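Local structure of probable chitinase A (Chromobacterium violaceum, 4TX8) at residues A[124-129]-A[134-139]; A[142-145]-A[149-152]; A[177-182]-A[205-210]; A[198-203]-A[243-248]. The protein probably hydrolyses internal glycosidic linkages of chitin, as expected of an endochitinase of glycoside hydrolase family 18. One frame throughout, in Å; residues are numbered along the deposited sequence.

Overall arrangement
All four contacts lie in the family 18 catalytic region, whose parallel strands form a curled sheet of the TIM-barrel type. Interactions 1 and 3 are buried and wholly apolar: each sets one aliphatic side chain of a barrel strand, 135-143 or 176-182, against the elements around it, and these two strands are hydrogen-bonded neighbours. Interaction 2 lies at the surface, where the end of strand 135-143 folds back in a hairpin held by main-chain bonds and water. Interaction 4 is partly buried and joins two outer helices through a lysine chain. Helix 193-210 serves both interactions 3 and 4, and its flank also touches the hairpin of interaction 2.

Interaction 1: residues A[124-129]-A[134-139]; sequences FPLSQV and DVIVVA
Ile136 carries this contact from the strand side, meeting Leu126 with one branch and Val129 with the other. Followed from its start, segment 134-139 first secures its own place in the sheet: the backbones of Asp134 and Val135 bond to Leu109 of the neighbouring strand 108-114, and the Val135 side chain touches Val110. Ile136 directs its CB at segment 124-129. Its CG2 methyl lies 3.7 Å from Leu126 CD1, the two side chains being inclined to each other. The longer branch, CG1 and CD1, stands beside the backbone N (chi1 -55°) and runs out extended, so that Ile136 CD1 meets Val129 CG1 end-on at 3.7 Å. The same Val129 methyl is 3.9 Å from Ile136 CG1, a second contact along that branch. Val137 points away from the loop and touches Val110 and Tyr112, while Val138 packs on Phe151 and Phe212.

The loop presents its two residues from a short 3-10 segment, 126-128, and the residue that follows it, with bonds from Gln128 N to Pro125 O (3.0 Å) and from Val129 N to Leu126 O (3.2 Å). Gln170 of helix 160-171 bonds Leu126 O, and Ile399 of helix 399-404 touches both Val129 and Ile136. The contact therefore packs the loop between two barrel strands against the outer face of the second strand. With aliphatic carbons alone meeting across it, its cohesion is non-directional and comes from dispersion and the exclusion of water.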
loop_
_atom_site.group_PDB
_atom_site.type_symbol
_atom_site.label_atom_id
_atom_site.label_comp_id
_atom_site.label_asym_id
_atom_site.label_seq_id
_atom_site.Cartn_x
_atom_site.Cartn_y
_atom_site.Cartn_z
ATOM N N PHE A 124 6.393 12.527 -9.390
ATOM C CA PHE A 124 6.081 12.649 -10.806
ATOM C C PHE A 124 4.569 12.791 -10.967
ATOM O O PHE A 124 3.816 12.353 -10.098
ATOM C CB PHE A 124 6.622 11.440 -11.583
ATOM C CG PHE A 124 5.924 10.144 -11.268
ATOM C CD1 PHE A 124 6.269 9.408 -10.145
ATOM C CD2 PHE A 124 4.927 9.659 -12.102
ATOM C CE1 PHE A 124 5.625 8.213 -9.857
ATOM C CE2 PHE A 124 4.284 8.465 -11.820
ATOM C CZ PHE A 124 4.633 7.742 -10.696
ATOM N N PRO A 125 4.122 13.428 -12.064
ATOM C CA PRO A 125 2.691 13.680 -12.289
ATOM C C PRO A 125 1.809 12.432 -12.188
ATOM O O PRO A 125 2.151 11.372 -12.713
ATOM C CB PRO A 125 2.665 14.248 -13.709
ATOM C CG PRO A 125 3.979 14.958 -13.829
ATOM C CD PRO A 125 4.962 14.093 -13.080
ATOM N N LEU A 126 0.674 12.578 -11.509
ATOM C CA LEU A 126 -0.255 11.472 -11.280
ATOM C C LEU A 126 -0.773 10.875 -12.589
ATOM O O LEU A 126 -1.103 9.691 -12.657
ATOM C CB LEU A 126 -1.432 11.944 -10.424
ATOM C CG LEU A 126 -2.378 10.859 -9.899
ATOM C CD1 LEU A 126 -1.739 10.105 -8.741
ATOM C CD2 LEU A 126 -3.708 11.459 -9.486
ATOM N N SER A 127 -0.839 11.703 -13.627
ATOM C CA SER A 127 -1.289 11.263 -14.942
ATOM C C SER A 127 -0.419 10.150 -15.531
ATOM O O SER A 127 -0.875 9.385 -16.379
ATOM C CB SER A 127 -1.321 12.449 -15.907
ATOM O OG SER A 127 -0.038 13.050 -16.009
ATOM N N GLN A 128 0.827 10.060 -15.077
ATOM C CA GLN A 128 1.792 9.131 -15.658
ATOM C C GLN A 128 1.831 7.773 -14.954
ATOM O O GLN A 128 2.587 6.890 -15.354
ATOM C CB GLN A 128 3.192 9.757 -15.654
ATOM C CG GLN A 128 3.322 10.970 -16.564
ATOM C CD GLN A 128 4.652 11.680 -16.411
ATOM O OE1 GLN A 128 5.589 11.147 -15.815
ATOM N NE2 GLN A 128 4.741 12.894 -16.944
ATOM N N VAL A 129 1.026 7.610 -13.908
ATOM C CA VAL A 129 0.930 6.329 -13.214
ATOM C C VAL A 129 0.404 5.263 -14.177
ATOM O O VAL A 129 -0.635 5.451 -14.810
ATOM C CB VAL A 129 0.017 6.422 -11.976
ATOM C CG1 VAL A 129 -0.264 5.040 -11.409
ATOM C CG2 VAL A 129 0.644 7.327 -10.919
ATOM N N ASP A 134 -4.439 -0.338 -10.004
ATOM C CA ASP A 134 -5.894 -0.247 -9.895
ATOM C C ASP A 134 -6.321 0.721 -8.802
ATOM O O ASP A 134 -7.372 1.354 -8.896
ATOM C CB ASP A 134 -6.496 -1.624 -9.626
ATOM C CG ASP A 134 -6.217 -2.602 -10.743
ATOM O OD1 ASP A 134 -6.605 -2.306 -11.893
ATOM O OD2 ASP A 134 -5.598 -3.656 -10.476
ATOM N N VAL A 135 -5.514 0.817 -7.751
ATOM C CA VAL A 135 -5.755 1.795 -6.699
ATOM C C VAL A 135 -4.479 2.585 -6.461
ATOM O O VAL A 135 -3.431 2.019 -6.149
ATOM C CB VAL A 135 -6.220 1.143 -5.381
ATOM C CG1 VAL A 135 -6.502 2.212 -4.338
ATOM C CG2 VAL A 135 -7.465 0.288 -5.614
ATOM N N ILE A 136 -4.574 3.896 -6.639
ATOM C CA ILE A 136 -3.438 4.785 -6.449
ATOM C C ILE A 136 -3.566 5.498 -5.109
ATOM O O ILE A 136 -4.458 6.324 -4.921
ATOM C CB ILE A 136 -3.341 5.818 -7.586
ATOM C CG1 ILE A 136 -3.303 5.108 -8.942
ATOM C CG2 ILE A 136 -2.120 6.699 -7.400
ATOM C CD1 ILE A 136 -3.548 6.025 -10.122
ATOM N N VAL A 137 -2.681 5.168 -4.175
ATOM C CA VAL A 137 -2.763 5.724 -2.831
ATOM C C VAL A 137 -1.773 6.862 -2.635
ATOM O O VAL A 137 -0.564 6.641 -2.583
ATOM C CB VAL A 137 -2.506 4.656 -1.758
ATOM C CG1 VAL A 137 -2.785 5.228 -0.382
ATOM C CG2 VAL A 137 -3.367 3.429 -2.012
ATOM N N VAL A 138 -2.298 8.077 -2.514
ATOM C CA VAL A 138 -1.470 9.267 -2.376
ATOM C C VAL A 138 -0.862 9.364 -0.977
ATOM O O VAL A 138 -1.575 9.416 0.025
ATOM C CB VAL A 138 -2.280 10.540 -2.683
ATOM C CG1 VAL A 138 -1.456 11.781 -2.383
ATOM C CG2 VAL A 138 -2.735 10.531 -4.140
ATOM N N ALA A 139 0.466 9.385 -0.929
ATOM C CA ALA A 139 1.211 9.375 0.325
ATOM C C ALA A 139 2.072 10.634 0.473
ATOM O O ALA A 139 3.026 10.808 -0.284
ATOM C CB ALA A 139 2.084 8.136 0.387
#

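Interaction 2: residues A[142-145]-A[149-152]; sequences DDAG and VSFT
Asp142 and Ser150 face each other as the hydrogen-bonded pair of a beta hairpin, in which strand 149-150 folds back antiparallel on the end of barrel strand 135-143. Their side chains rise on the same face of the sheet; Asp143 and Val149, the adjoining non-hydrogen-bonded pair, point to the other. Two nearly linear bonds clamp the pair: Asp142 N to Ser150 O at 2.8 Å (169° at the hydrogen) and Ser150 N to Asp142 O, also 2.8 Å, with the second donor lying in the carbonyl plane. Val149 adds a CA-H...O contact to Asp142 O.

On the polar face, Ser150 OG sits between its own backbone N and carbonyl carbon (chi1 61°), a position that turns the hydroxyl over the neighbouring strand, 3.8 Å from Asp142 CB. Ala144 CB flanks the same hydroxyl more distantly. The Asp142 carboxylate is shared out: OD1 takes a bond from Asn185 ND2, whereas OD2 is left to two waters, both of which donate to it. On the other face Val149 packs on Leu203 and Ile206 of helix 193-210. The Asp142-Ser150 side is thus bridged by water, while Val149 lies on the helix.

Beyond the bridged pairs, water extends the grip to Thr152. One water bonds Asp142 OD2 at 2.6 Å and accepts from Thr152 N; the other connects Asp142 OD2 and Ser150 OG with the hydroxyl of Thr152, which lies 2.5 Å from it at OG1.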
loop_
_atom_site.group_PDB
_atom_site.type_symbol
_atom_site.label_atom_id
_atom_site.label_comp_id
_atom_site.label_asym_id
_atom_site.label_seq_id
_atom_site.Cartn_x
_atom_site.Cartn_y
_atom_site.Cartn_z
ATOM N N ASP A 142 -0.865 15.333 5.857
ATOM C CA ASP A 142 -0.105 15.777 7.022
ATOM C C ASP A 142 -0.986 15.996 8.239
ATOM O O ASP A 142 -2.036 16.636 8.153
ATOM C CB ASP A 142 0.652 17.077 6.729
ATOM C CG ASP A 142 1.671 16.928 5.622
ATOM O OD1 ASP A 142 2.668 16.203 5.822
ATOM O OD2 ASP A 142 1.481 17.551 4.556
ATOM N N ASP A 143 -0.549 15.464 9.375
ATOM C CA ASP A 143 -1.113 15.850 10.658
ATOM C C ASP A 143 -0.883 17.341 10.873
ATOM O O ASP A 143 0.204 17.847 10.602
ATOM C CB ASP A 143 -0.481 15.047 11.793
ATOM C CG ASP A 143 -0.820 15.606 13.159
ATOM O OD1 ASP A 143 -2.014 15.868 13.418
ATOM O OD2 ASP A 143 0.108 15.794 13.972
ATOM N N ALA A 144 -1.904 18.041 11.358
ATOM C CA ALA A 144 -1.806 19.482 11.573
ATOM C C ALA A 144 -2.202 19.876 12.996
ATOM O O ALA A 144 -1.919 20.988 13.434
ATOM C CB ALA A 144 -2.664 20.227 10.557
ATOM N N GLY A 145 -2.862 18.964 13.705
ATOM C CA GLY A 145 -3.221 19.163 15.102
ATOM C C GLY A 145 -4.209 20.283 15.387
ATOM O O GLY A 145 -4.268 21.277 14.664
ATOM N N VAL A 149 -6.168 17.673 9.890
ATOM C CA VAL A 149 -5.363 17.093 8.827
ATOM C C VAL A 149 -5.280 18.078 7.664
ATOM O O VAL A 149 -6.256 18.756 7.353
ATOM C CB VAL A 149 -5.961 15.753 8.331
ATOM C CG1 VAL A 149 -5.188 15.218 7.130
ATOM C CG2 VAL A 149 -5.985 14.728 9.453
ATOM N N SER A 150 -4.117 18.167 7.029
ATOM C CA SER A 150 -3.976 18.993 5.839
ATOM C C SER A 150 -3.341 18.209 4.698
ATOM O O SER A 150 -2.787 17.129 4.905
ATOM C CB SER A 150 -3.149 20.242 6.147
ATOM O OG SER A 150 -1.846 19.889 6.566
ATOM N N PHE A 151 -3.433 18.756 3.491
ATOM C CA PHE A 151 -2.778 18.169 2.330
ATOM C C PHE A 151 -2.158 19.250 1.461
ATOM O O PHE A 151 -2.809 20.242 1.135
ATOM C CB PHE A 151 -3.760 17.343 1.498
ATOM C CG PHE A 151 -3.167 16.818 0.222
ATOM C CD1 PHE A 151 -2.277 15.752 0.244
ATOM C CD2 PHE A 151 -3.487 17.394 -0.995
ATOM C CE1 PHE A 151 -1.720 15.266 -0.926
ATOM C CE2 PHE A 151 -2.936 16.917 -2.170
ATOM C CZ PHE A 151 -2.047 15.847 -2.135
ATOM N N THR A 152 -0.900 19.051 1.088
ATOM C CA THR A 152 -0.215 19.975 0.196
ATOM C C THR A 152 0.521 19.201 -0.893
ATOM O O THR A 152 1.342 18.330 -0.605
ATOM C CB THR A 152 0.779 20.865 0.953
ATOM O OG1 THR A 152 0.136 21.425 2.105
ATOM C CG2 THR A 152 1.276 21.986 0.053
HETATM O O HOH W 1 0.429 16.488 2.379
HETATM O O HOH W 2 -0.161 19.990 4.123
#

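Interaction 3: residues A[177-182]-A[205-210]; sequences VVLSLG and GILTQY
The strand and helix backbones come nearest at Leu179 and Leu207, whose CA atoms are 8.0 Å apart, a spacing that only side chains can bridge. Leu179 does so with a CB directed at the helix and its CG anti to the backbone N (chi1 180°), which carries CD2 out to 3.7 Å from Ile206 CG2. The two side chains meet at about a right angle, branch against branch. A looser approach, 4.5 Å between Leu179 CD2 and Leu207 CD1, brings in the neighbouring helix residue, whose CB does not aim at the strand but whose end bends closer.

These segments belong to strand 176-182, helix 193-210 and strand 214-218, a beta-alpha-beta unit of the kind from which TIM barrels are built. Leu179 lies on the outward side of the barrel wall, beneath the helix; Phe151 touches both Leu179 and Ile206, and Ile215 of the following strand lies against Leu207. Ser180, on the other side of the strand, bonds through OG to Asp216 OD2 of strand 214-218. Asp216, with Asp218 and Glu220, lies in a sequence consistent with the DxxDxDxE motif of family 18.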
loop_
_atom_site.group_PDB
_atom_site.type_symbol
_atom_site.label_atom_id
_atom_site.label_comp_id
_atom_site.label_asym_id
_atom_site.label_seq_id
_atom_site.Cartn_x
_atom_site.Cartn_y
_atom_site.Cartn_z
ATOM N N VAL A 177 -8.416 6.680 -6.460
ATOM C CA VAL A 177 -7.346 7.526 -5.951
ATOM C C VAL A 177 -7.679 7.931 -4.523
ATOM O O VAL A 177 -8.619 8.688 -4.287
ATOM C CB VAL A 177 -7.143 8.783 -6.813
ATOM C CG1 VAL A 177 -5.956 9.588 -6.300
ATOM C CG2 VAL A 177 -6.943 8.402 -8.276
ATOM N N VAL A 178 -6.915 7.417 -3.566
ATOM C CA VAL A 178 -7.246 7.646 -2.167
ATOM C C VAL A 178 -6.097 8.345 -1.437
ATOM O O VAL A 178 -4.940 8.259 -1.844
ATOM C CB VAL A 178 -7.627 6.311 -1.462
ATOM C CG1 VAL A 178 -7.872 5.217 -2.494
ATOM C CG2 VAL A 178 -6.570 5.874 -0.471
ATOM N N LEU A 179 -6.439 9.061 -0.372
ATOM C CA LEU A 179 -5.467 9.817 0.403
ATOM C C LEU A 179 -5.031 9.022 1.624
ATOM O O LEU A 179 -5.865 8.609 2.424
ATOM C CB LEU A 179 -6.061 11.160 0.830
ATOM C CG LEU A 179 -5.148 12.059 1.662
ATOM C CD1 LEU A 179 -3.879 12.372 0.889
ATOM C CD2 LEU A 179 -5.868 13.337 2.065
ATOM N N SER A 180 -3.728 8.803 1.774
ATOM C CA SER A 180 -3.239 8.027 2.907
ATOM C C SER A 180 -2.844 8.898 4.093
ATOM O O SER A 180 -2.211 9.945 3.940
ATOM C CB SER A 180 -2.045 7.163 2.504
ATOM O OG SER A 180 -1.601 6.388 3.607
ATOM N N LEU A 181 -3.232 8.448 5.278
ATOM C CA LEU A 181 -2.790 9.056 6.521
ATOM C C LEU A 181 -1.577 8.294 7.030
ATOM O O LEU A 181 -1.682 7.114 7.375
ATOM C CB LEU A 181 -3.908 9.037 7.565
ATOM C CG LEU A 181 -4.955 10.154 7.597
ATOM C CD1 LEU A 181 -5.302 10.664 6.210
ATOM C CD2 LEU A 181 -6.202 9.649 8.302
ATOM N N GLY A 182 -0.428 8.959 7.065
ATOM C CA GLY A 182 0.795 8.320 7.513
ATOM C C GLY A 182 2.029 9.147 7.196
ATOM O O GLY A 182 1.946 10.361 7.013
ATOM N N GLY A 205 -13.078 18.382 4.004
ATOM C CA GLY A 205 -12.679 19.488 3.153
ATOM C C GLY A 205 -11.686 19.075 2.081
ATOM O O GLY A 205 -11.789 19.496 0.930
ATOM N N ILE A 206 -10.723 18.240 2.457
ATOM C CA ILE A 206 -9.694 17.794 1.525
ATOM C C ILE A 206 -10.284 16.884 0.449
ATOM O O ILE A 206 -10.064 17.100 -0.745
ATOM C CB ILE A 206 -8.554 17.053 2.254
ATOM C CG1 ILE A 206 -7.844 17.998 3.228
ATOM C CG2 ILE A 206 -7.567 16.474 1.250
ATOM C CD1 ILE A 206 -6.845 17.312 4.139
ATOM N N LEU A 207 -11.036 15.876 0.879
ATOM C CA LEU A 207 -11.634 14.913 -0.042
ATOM C C LEU A 207 -12.561 15.590 -1.050
ATOM O O LEU A 207 -12.499 15.305 -2.246
ATOM C CB LEU A 207 -12.401 13.837 0.734
ATOM C CG LEU A 207 -11.681 12.526 1.066
ATOM C CD1 LEU A 207 -10.259 12.762 1.551
ATOM C CD2 LEU A 207 -12.472 11.744 2.106
ATOM N N THR A 208 -13.409 16.492 -0.569
ATOM C CA THR A 208 -14.367 17.166 -1.438
ATOM C C THR A 208 -13.673 18.128 -2.402
ATOM O O THR A 208 -14.119 18.309 -3.534
ATOM C CB THR A 208 -15.432 17.937 -0.627
ATOM O OG1 THR A 208 -14.790 18.860 0.260
ATOM C CG2 THR A 208 -16.282 16.974 0.184
ATOM N N GLN A 209 -12.573 18.732 -1.956
ATOM C CA GLN A 209 -11.829 19.665 -2.796
ATOM C C GLN A 209 -11.090 18.958 -3.929
ATOM O O GLN A 209 -11.159 19.377 -5.083
ATOM C CB GLN A 209 -10.827 20.467 -1.962
ATOM C CG GLN A 209 -10.025 21.478 -2.776
ATOM C CD GLN A 209 -8.893 22.111 -1.985
ATOM O OE1 GLN A 209 -8.746 21.871 -0.786
ATOM N NE2 GLN A 209 -8.082 22.921 -2.657
ATOM N N TYR A 210 -10.379 17.886 -3.601
ATOM C CA TYR A 210 -9.537 17.220 -4.589
ATOM C C TYR A 210 -10.253 16.090 -5.322
ATOM O O TYR A 210 -9.885 15.742 -6.443
ATOM C CB TYR A 210 -8.263 16.699 -3.922
ATOM C CG TYR A 210 -7.295 17.806 -3.569
ATOM C CD1 TYR A 210 -7.370 18.458 -2.344
ATOM C CD2 TYR A 210 -6.322 18.213 -4.471
ATOM C CE1 TYR A 210 -6.493 19.479 -2.025
ATOM C CE2 TYR A 210 -5.441 19.231 -4.161
ATOM C CZ TYR A 210 -5.530 19.860 -2.937
ATOM O OH TYR A 210 -4.655 20.874 -2.628
#

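Interaction 4: residues A[198-203]-A[243-248]; sequences NFVNSL and KAKIGP
Lys245 lays the aliphatic part of its side chain against Val200, and its CD is 3.6 Å from Val200 CG1, the closest approach between the segments. This is the tight part of the contact. Val200 is buried and holds CG1 anti to the backbone N (chi1 167°), while the lysine comes over it at a slant. With CG beside the lysine's own backbone N (chi1 -64°) and chi2 extended, CD is brought to Val200; the bends at chi3 and chi4 then turn CE and NZ aside. The backbones themselves stay apart: even the nearest CA atoms, of Val200 and Lys245, are 8.8 Å from each other.

The segments belong to helices 193-210 and 230-246, consecutive helices on the outside of the TIM-barrel fold, and the seam continues beyond these segments, with Val200 on Gln241 and Leu203 on Leu242. Toward solvent the packing thins. Asn201 reaches across only with the end of its amide, OD1 being 4.2 Å from Lys245 CE, a long, loose approach. The exposed lysine also makes a cation-pi contact with Tyr204 of the first helix, which probably helps hold its charged end near this surface.

Within helix 193-210, Asn198 O receives Ser202 N at 3.0 Å and Ser202 OG at 2.8 Å from opposite faces of its carbonyl plane; this fixes the hydroxyl, which in turn accepts Val149 N of the hairpin. The other helix ends at Ile246; the N of Gly247, the next residue, bonds Lys243 O at 2.7 Å, and its positive phi, 111°, turns the chain toward exposed Pro248.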
loop_
_atom_site.group_PDB
_atom_site.type_symbol
_atom_site.label_atom_id
_atom_site.label_comp_id
_atom_site.label_asym_id
_atom_site.label_seq_id
_atom_site.Cartn_x
_atom_site.Cartn_y
_atom_site.Cartn_z
ATOM N N ASN A 198 -12.298 17.864 14.419
ATOM C CA ASN A 198 -11.304 18.489 13.548
ATOM C C ASN A 198 -10.826 17.516 12.476
ATOM O O ASN A 198 -10.638 17.890 11.318
ATOM C CB ASN A 198 -10.109 18.997 14.359
ATOM C CG ASN A 198 -10.446 20.216 15.198
ATOM O OD1 ASN A 198 -11.424 20.915 14.936
ATOM N ND2 ASN A 198 -9.626 20.482 16.207
ATOM N N PHE A 199 -10.639 16.263 12.880
ATOM C CA PHE A 199 -10.280 15.177 11.972
ATOM C C PHE A 199 -11.318 15.041 10.871
ATOM O O PHE A 199 -10.997 15.095 9.685
ATOM C CB PHE A 199 -10.146 13.867 12.757
ATOM C CG PHE A 199 -9.759 12.671 11.922
ATOM C CD1 PHE A 199 -10.729 11.891 11.307
ATOM C CD2 PHE A 199 -8.430 12.303 11.791
ATOM C CE1 PHE A 199 -10.380 10.783 10.558
ATOM C CE2 PHE A 199 -8.072 11.196 11.043
ATOM C CZ PHE A 199 -9.050 10.432 10.428
ATOM N N VAL A 200 -12.569 14.875 11.282
ATOM C CA VAL A 200 -13.673 14.676 10.355
ATOM C C VAL A 200 -13.834 15.857 9.399
ATOM O O VAL A 200 -13.859 15.679 8.181
ATOM C CB VAL A 200 -14.993 14.449 11.116
ATOM C CG1 VAL A 200 -16.177 14.549 10.177
ATOM C CG2 VAL A 200 -14.969 13.096 11.817
ATOM N N ASN A 201 -13.926 17.061 9.956
ATOM C CA ASN A 201 -14.164 18.256 9.152
ATOM C C ASN A 201 -13.033 18.560 8.170
ATOM O O ASN A 201 -13.290 18.835 7.000
ATOM C CB ASN A 201 -14.401 19.467 10.057
ATOM C CG ASN A 201 -15.695 19.362 10.846
ATOM O OD1 ASN A 201 -16.607 18.624 10.472
ATOM N ND2 ASN A 201 -15.781 20.108 11.942
ATOM N N SER A 202 -11.786 18.512 8.633
ATOM C CA SER A 202 -10.668 18.876 7.767
ATOM C C SER A 202 -10.492 17.868 6.627
ATOM O O SER A 202 -10.230 18.261 5.489
ATOM C CB SER A 202 -9.368 19.011 8.570
ATOM O OG SER A 202 -8.957 17.776 9.128
ATOM N N LEU A 203 -10.652 16.578 6.922
ATOM C CA LEU A 203 -10.541 15.549 5.886
ATOM C C LEU A 203 -11.687 15.640 4.884
ATOM O O LEU A 203 -11.499 15.398 3.690
ATOM C CB LEU A 203 -10.506 14.153 6.504
ATOM C CG LEU A 203 -9.116 13.590 6.797
ATOM C CD1 LEU A 203 -9.234 12.251 7.492
ATOM C CD2 LEU A 203 -8.306 13.460 5.511
ATOM N N LYS A 243 -17.345 9.234 6.721
ATOM C CA LYS A 243 -18.030 8.536 5.637
ATOM C C LYS A 243 -19.493 8.958 5.536
ATOM O O LYS A 243 -20.034 9.077 4.436
ATOM C CB LYS A 243 -17.941 7.020 5.815
ATOM C CG LYS A 243 -18.880 6.261 4.884
ATOM C CD LYS A 243 -18.705 4.761 4.977
ATOM C CE LYS A 243 -19.619 4.054 3.991
ATOM N NZ LYS A 243 -19.227 2.629 3.828
ATOM N N ALA A 244 -20.128 9.184 6.682
ATOM C CA ALA A 244 -21.518 9.632 6.705
ATOM C C ALA A 244 -21.678 10.931 5.921
ATOM O O ALA A 244 -22.660 11.117 5.203
ATOM C CB ALA A 244 -22.003 9.811 8.139
ATOM N N LYS A 245 -20.695 11.817 6.050
ATOM C CA LYS A 245 -20.710 13.093 5.344
ATOM C C LYS A 245 -20.414 12.925 3.853
ATOM O O LYS A 245 -20.940 13.668 3.025
ATOM C CB LYS A 245 -19.702 14.061 5.978
ATOM C CG LYS A 245 -20.027 14.444 7.418
ATOM C CD LYS A 245 -18.920 15.289 8.043
ATOM C CE LYS A 245 -18.944 16.731 7.559
ATOM N NZ LYS A 245 -20.030 17.525 8.195
ATOM N N ILE A 246 -19.578 11.945 3.519
ATOM C CA ILE A 246 -19.153 11.721 2.135
ATOM C C ILE A 246 -20.157 10.892 1.325
ATOM O O ILE A 246 -20.442 11.205 0.167
ATOM C CB ILE A 246 -17.779 11.016 2.082
ATOM C CG1 ILE A 246 -16.692 11.907 2.688
ATOM C CG2 ILE A 246 -17.416 10.643 0.650
ATOM C CD1 ILE A 246 -16.335 13.104 1.838
ATOM N N GLY A 247 -20.682 9.830 1.930
ATOM C CA GLY A 247 -21.627 8.961 1.248
ATOM C C GLY A 247 -21.061 7.581 0.953
ATOM O O GLY A 247 -19.881 7.325 1.190
ATOM N N PRO A 248 -21.906 6.683 0.424
ATOM C CA PRO A 248 -21.555 5.271 0.211
ATOM C C PRO A 248 -20.473 5.007 -0.847
ATOM O O PRO A 248 -20.069 3.853 -0.995
ATOM C CB PRO A 248 -22.889 4.638 -0.216
ATOM C CG PRO A 248 -23.739 5.774 -0.686
ATOM C CD PRO A 248 -23.325 6.956 0.132
#